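Local coordinates for putative cobalamin synthesis related protein (Corynebacterium diphtheriae, PDB 2NPN) that binds S-adenosylmethionine and probably acts as precorrin-6A synthase (deacetylating), a methyltransferase of cobalamin biosynthesis, at residues 90-95 with 128-133; 122-127 with 134-139. All coordinates share one frame; numbering follows the deposited sequence. Where two conformers were deposited one is given.

Interaction 1 (90-95 with 128-133); sequences LLASTI and NLEDLH
Ala92 presents its methyl to the bend of the Glu130 side chain: CB of Ala92 lies 3.5 Å from both CB and CG of Glu130, a tight fit that goes with the close approach of the two backbones, 6.4 Å between the CA atoms of these residues. One turn further along the helix, Ile95 CD1 meets Leu132 CD2 at 3.9 Å, the two branched chains crossing at a slant. Leu132 reaches inward because its CG stands anti to the backbone N (chi1 -171°), while Glu130 folds back at chi2 (-57°) and carries its carboxylate toward His89, with a weak hydrogen bond between OE1 of Glu130 and ND1 of His89. Around this first shell, Ile5 of strand 3-9, in the parallel sheet, touches Leu132. Arg96 NH2 hydrogen-bonds to Glu130 O, tying helix 78-98 to the C-terminal part of helix 119-130. Asp131 then adopts positive phi (52°), which turns the chain out of the helix and brings Leu132 back against Met126 and Ile95. The contact is plain helix-to-helix-end packing beside the parallel sheet of the alpha/beta fold, in the tetrapyrrole methylase family, at the turn leading into strand 134-139.

Interaction 2 (122-127 with 134-139); sequences IIEHMR and ADVKVI
Val136 turns its CG2 methyl toward the helix, into a niche made by Ile123, Glu124 and Arg127, three residues on one side of helix 122-127. The closed part of the contact is apolar: CG2 of the buried Ile123 meets CG2 of Val136 at 4.1 Å, backed by Val7 of the adjoining strand. The partly exposed part is polar and looser. There the Val136 methyl lies 3.8 Å above the plane of the Arg127 guanidinium, toward its rim, and Glu124 OE2 approaches the same CG2 to 3.7 Å. A bend at chi3 (-45°) brings the guanidinium alongside its own helix, where NH1 of Arg127 forms a salt bridge of 2.7 Å with Glu124 OE2. Its NH2 points to the strand and meets Ala134 O in plane, at the edge of the group, in a weak bond of 3.1 Å (N-H...O 129°). These Arg127 contacts belong to one of two conformers and are to that extent doubtful. The axes of segments 122-127 and 134-139 run antiparallel (178°), 11.0 Å apart, and backbone bonds place the strand beside strand 3-9. This is the helix-to-strand half of a beta-alpha-beta crossover, in which parallel strands 104-109 and 134-139 flank strand 3-9.

Helix 119-130 serves both contacts: interaction 1 uses its C-terminal end against helix 78-98, and interaction 2 its preceding turns against strand 134-139, with centres 10 Å apart. Met126, a selenomethionine, joins them: its SE lies 3.9 Å from Leu132 CD2 and from Ala92 CB, while its CE is 3.7 Å from Ile95 CD1. The turn out of the helix is tied back by a probable hydrogen bond of 3.0 Å from Leu132 N to Arg127 O, linking the segments of the two contacts. Both are packing within the fold, away from the annotated sites, and the side chain of Ile123 lies about 13 Å from the bound S-adenosylmethionine.

Interaction 1 (90-95 with 128-133)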
loop_
_atom_site.group_PDB
_atom_site.type_symbol
_atom_site.label_atom_id
_atom_site.label_comp_id
_atom_site.label_asym_id
_atom_site.label_seq_id
_atom_site.Cartn_x
_atom_site.Cartn_y
_atom_site.Cartn_z
ATOM N N LEU A 90 11.530 15.789 -13.417
ATOM C CA LEU A 90 10.165 16.310 -13.206
ATOM C C LEU A 90 9.875 16.566 -11.721
ATOM O O LEU A 90 9.349 17.601 -11.314
ATOM C CB LEU A 90 9.178 15.255 -13.701
ATOM C CG LEU A 90 7.689 15.517 -13.894
ATOM C CD1 LEU A 90 7.457 16.624 -14.925
ATOM C CD2 LEU A 90 7.018 14.224 -14.371
ATOM N N LEU A 91 10.198 15.572 -10.911
ATOM C CA LEU A 91 9.964 15.658 -9.461
ATOM C C LEU A 91 10.809 16.760 -8.830
ATOM O O LEU A 91 10.314 17.551 -8.037
ATOM C CB LEU A 91 10.238 14.325 -8.760
ATOM C CG LEU A 91 9.230 13.183 -8.945
ATOM C CD1 LEU A 91 9.767 11.900 -8.335
ATOM C CD2 LEU A 91 7.897 13.559 -8.330
ATOM N N ALA A 92 12.081 16.819 -9.194
ATOM C CA ALA A 92 12.963 17.817 -8.605
ATOM C C ALA A 92 12.550 19.216 -8.992
ATOM O O ALA A 92 12.518 20.097 -8.143
ATOM C CB ALA A 92 14.407 17.546 -8.973
ATOM N N SER A 93 12.210 19.404 -10.265
ATOM C CA SER A 93 11.774 20.711 -10.761
ATOM C C SER A 93 10.478 21.144 -10.084
ATOM O O SER A 93 10.330 22.298 -9.685
ATOM C CB SER A 93 11.581 20.678 -12.277
ATOM O OG SER A 93 12.769 20.269 -12.923
ATOM N N THR A 94 9.548 20.200 -9.941
ATOM C CA THR A 94 8.251 20.483 -9.338
ATOM C C THR A 94 8.427 20.910 -7.881
ATOM O O THR A 94 7.804 21.875 -7.418
ATOM C CB THR A 94 7.301 19.287 -9.443
ATOM O OG1 THR A 94 7.026 19.028 -10.831
ATOM C CG2 THR A 94 5.979 19.577 -8.774
ATOM N N ILE A 95 9.300 20.196 -7.172
ATOM C CA ILE A 95 9.568 20.490 -5.758
ATOM C C ILE A 95 10.166 21.886 -5.599
ATOM O O ILE A 95 9.729 22.685 -4.772
ATOM C CB ILE A 95 10.472 19.408 -5.141
ATOM C CG1 ILE A 95 9.668 18.098 -5.022
ATOM C CG2 ILE A 95 10.981 19.823 -3.744
ATOM C CD1 ILE A 95 10.518 16.882 -4.642
ATOM N N ASN A 128 19.651 12.078 -5.376
ATOM C CA ASN A 128 21.041 11.900 -5.833
ATOM C C ASN A 128 21.297 12.406 -7.251
ATOM O O ASN A 128 22.335 13.003 -7.529
ATOM C CB ASN A 128 21.460 10.431 -5.759
ATOM C CG ASN A 128 21.631 9.947 -4.328
ATOM O OD1 ASN A 128 22.028 10.725 -3.450
ATOM N ND2 ASN A 128 21.348 8.658 -4.085
ATOM N N LEU A 129 20.363 12.123 -8.147
ATOM C CA LEU A 129 20.514 12.450 -9.559
ATOM C C LEU A 129 20.332 13.946 -9.811
ATOM O O LEU A 129 21.003 14.522 -10.654
ATOM C CB LEU A 129 19.481 11.672 -10.365
ATOM C CG LEU A 129 19.425 11.823 -11.878
ATOM C CD1 LEU A 129 20.776 11.513 -12.496
ATOM C CD2 LEU A 129 18.333 10.897 -12.408
ATOM N N GLU A 130 19.427 14.566 -9.062
ATOM C CA GLU A 130 19.065 15.974 -9.270
ATOM C C GLU A 130 19.702 16.897 -8.245
ATOM O O GLU A 130 19.448 18.101 -8.264
ATOM C CB GLU A 130 17.545 16.122 -9.217
ATOM C CG GLU A 130 16.814 15.335 -10.301
ATOM C CD GLU A 130 17.245 15.694 -11.717
ATOM O OE1 GLU A 130 17.323 16.902 -12.057
ATOM O OE2 GLU A 130 17.502 14.757 -12.505
ATOM N N ASP A 131 20.547 16.335 -7.380
ATOM C CA ASP A 131 21.237 17.093 -6.337
ATOM C C ASP A 131 20.239 17.924 -5.514
ATOM O O ASP A 131 20.435 19.122 -5.286
ATOM C CB ASP A 131 22.347 17.959 -6.958
ATOM C CG ASP A 131 23.565 18.068 -6.071
ATOM O OD1 ASP A 131 23.714 17.237 -5.146
ATOM O OD2 ASP A 131 24.388 18.977 -6.298
ATOM N N LEU A 132 19.157 17.267 -5.087
ATOM C CA LEU A 132 18.121 17.908 -4.277
ATOM C C LEU A 132 18.409 17.689 -2.791
ATOM O O LEU A 132 18.280 16.561 -2.264
ATOM C CB LEU A 132 16.718 17.404 -4.612
ATOM C CG LEU A 132 15.559 18.185 -3.959
ATOM C CD1 LEU A 132 15.207 19.442 -4.743
ATOM C CD2 LEU A 132 14.352 17.283 -3.790
ATOM N N HIS A 133 18.793 18.786 -2.150
ATOM C CA HIS A 133 19.053 18.827 -0.731
ATOM C C HIS A 133 17.735 18.808 0.034
ATOM O O HIS A 133 16.913 19.724 -0.087
ATOM C CB HIS A 133 19.858 20.083 -0.395
ATOM C CG HIS A 133 21.176 20.159 -1.110
ATOM N ND1 HIS A 133 21.449 21.104 -2.072
ATOM C CD2 HIS A 133 22.283 19.381 -1.024
ATOM C CE1 HIS A 133 22.680 20.930 -2.526
ATOM N NE2 HIS A 133 23.204 19.885 -1.912
#

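Interaction 2 (122-127 with 134-139)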
loop_
_atom_site.group_PDB
_atom_site.type_symbol
_atom_site.label_atom_id
_atom_site.label_comp_id
_atom_site.label_asym_id
_atom_site.label_seq_id
_atom_site.Cartn_x
_atom_site.Cartn_y
_atom_site.Cartn_z
ATOM N N ILE A 122 12.469 5.772 -4.888
ATOM C CA ILE A 122 12.393 6.759 -5.960
ATOM C C ILE A 122 12.901 8.104 -5.462
ATOM O O ILE A 122 13.680 8.786 -6.158
ATOM C CB ILE A 122 10.959 6.852 -6.557
ATOM C CG1 ILE A 122 10.613 5.543 -7.275
ATOM C CG2 ILE A 122 10.823 8.027 -7.516
ATOM C CD1 ILE A 122 9.147 5.383 -7.690
ATOM N N ILE A 123 12.493 8.502 -4.260
ATOM C CA ILE A 123 12.920 9.788 -3.710
ATOM C C ILE A 123 14.431 9.821 -3.532
ATOM O O ILE A 123 15.097 10.814 -3.834
ATOM C CB ILE A 123 12.187 10.073 -2.362
ATOM C CG1 ILE A 123 10.750 10.460 -2.640
ATOM C CG2 ILE A 123 12.876 11.188 -1.557
ATOM C CD1 ILE A 123 9.807 10.318 -1.433
ATOM N N GLU A 124 14.985 8.728 -3.034
ATOM C CA GLU A 124 16.428 8.677 -2.794
ATOM C C GLU A 124 17.221 8.767 -4.122
ATOM O O GLU A 124 18.221 9.489 -4.216
ATOM C CB GLU A 124 16.757 7.396 -2.027
ATOM C CG GLU A 124 16.482 7.389 -0.466
ATOM C CD GLU A 124 15.615 8.541 0.118
ATOM O OE1 GLU A 124 14.427 8.278 0.491
ATOM O OE2 GLU A 124 16.146 9.688 0.277
ATOM N N HIS A 125 16.763 8.046 -5.143
ATOM C CA HIS A 125 17.378 8.095 -6.467
ATOM C C HIS A 125 17.303 9.513 -7.007
ATOM O O HIS A 125 18.300 10.040 -7.512
ATOM C CB HIS A 125 16.688 7.122 -7.440
ATOM C CG HIS A 125 17.303 7.104 -8.805
ATOM N ND1 HIS A 125 18.355 6.280 -9.139
ATOM C CD2 HIS A 125 17.025 7.828 -9.917
ATOM C CE1 HIS A 125 18.697 6.493 -10.400
ATOM N NE2 HIS A 125 17.908 7.434 -10.891
HETATM N N MSE A 126 16.116 10.103 -6.918
HETATM C CA MSE A 126 15.856 11.439 -7.455
HETATM C C MSE A 126 16.755 12.491 -6.796
HETATM O O MSE A 126 17.373 13.321 -7.487
HETATM C CB MSE A 126 14.381 11.784 -7.286
HETATM C CG MSE A 126 14.007 13.131 -7.828
HETATM SE SE MSE A 126 14.188 14.522 -6.479
HETATM C CE MSE A 126 12.790 13.976 -5.225
ATOM N N ARG A 127 16.857 12.436 -5.471
ATOM C CA ARG A 127 17.698 13.375 -4.734
ATOM C C ARG A 127 19.150 13.298 -5.192
ATOM O O ARG A 127 19.813 14.328 -5.353
ATOM C CB ARG A 127 17.658 13.095 -3.241
ATOM C CG ARG A 127 16.453 13.643 -2.502
ATOM C CD ARG A 127 16.713 13.618 -0.997
ATOM N NE ARG A 127 17.311 12.354 -0.574
ATOM C CZ ARG A 127 17.979 12.156 0.561
ATOM N NH1 ARG A 127 18.464 10.944 0.829
ATOM N NH2 ARG A 127 18.152 13.133 1.442
ATOM N N ALA A 134 17.539 17.761 0.817
ATOM C CA ALA A 134 16.316 17.626 1.594
ATOM C C ALA A 134 16.527 16.737 2.817
ATOM O O ALA A 134 17.379 15.850 2.815
ATOM C CB ALA A 134 15.220 17.046 0.737
ATOM N N ASP A 135 15.753 16.994 3.864
ATOM C CA ASP A 135 15.636 16.085 5.006
ATOM C C ASP A 135 14.376 15.234 4.805
ATOM O O ASP A 135 13.261 15.773 4.810
ATOM C CB ASP A 135 15.560 16.905 6.303
ATOM C CG ASP A 135 15.313 16.054 7.544
ATOM O OD1 ASP A 135 15.634 14.842 7.556
ATOM O OD2 ASP A 135 14.788 16.619 8.525
ATOM N N VAL A 136 14.550 13.916 4.633
ATOM C CA VAL A 136 13.422 13.009 4.411
ATOM C C VAL A 136 12.879 12.525 5.741
ATOM O O VAL A 136 13.642 12.007 6.546
ATOM C CB VAL A 136 13.798 11.832 3.499
ATOM C CG1 VAL A 136 12.595 10.897 3.312
ATOM C CG2 VAL A 136 14.312 12.368 2.150
ATOM N N LYS A 137 11.593 12.729 5.975
ATOM C CA LYS A 137 10.927 12.298 7.199
ATOM C C LYS A 137 9.736 11.375 6.843
ATOM O O LYS A 137 8.804 11.776 6.142
ATOM C CB LYS A 137 10.449 13.509 8.008
ATOM C CG LYS A 137 11.591 14.487 8.407
ATOM C CD LYS A 137 11.064 15.688 9.156
ATOM C CE LYS A 137 10.781 15.379 10.635
ATOM N NZ LYS A 137 10.774 16.640 11.429
ATOM N N VAL A 138 9.778 10.155 7.363
ATOM C CA VAL A 138 8.793 9.158 7.029
ATOM C C VAL A 138 7.775 9.127 8.161
ATOM O O VAL A 138 8.127 9.057 9.351
ATOM C CB VAL A 138 9.436 7.792 6.833
ATOM C CG1 VAL A 138 8.374 6.732 6.533
ATOM C CG2 VAL A 138 10.526 7.845 5.765
ATOM N N ILE A 139 6.509 9.118 7.753
ATOM C CA ILE A 139 5.380 9.090 8.666
ATOM C C ILE A 139 4.605 7.781 8.436
ATOM O O ILE A 139 4.067 7.577 7.355
ATOM C CB ILE A 139 4.477 10.337 8.458
ATOM C CG1 ILE A 139 5.286 11.605 8.762
ATOM C CG2 ILE A 139 3.230 10.191 9.254
ATOM C CD1 ILE A 139 4.486 12.923 8.568
#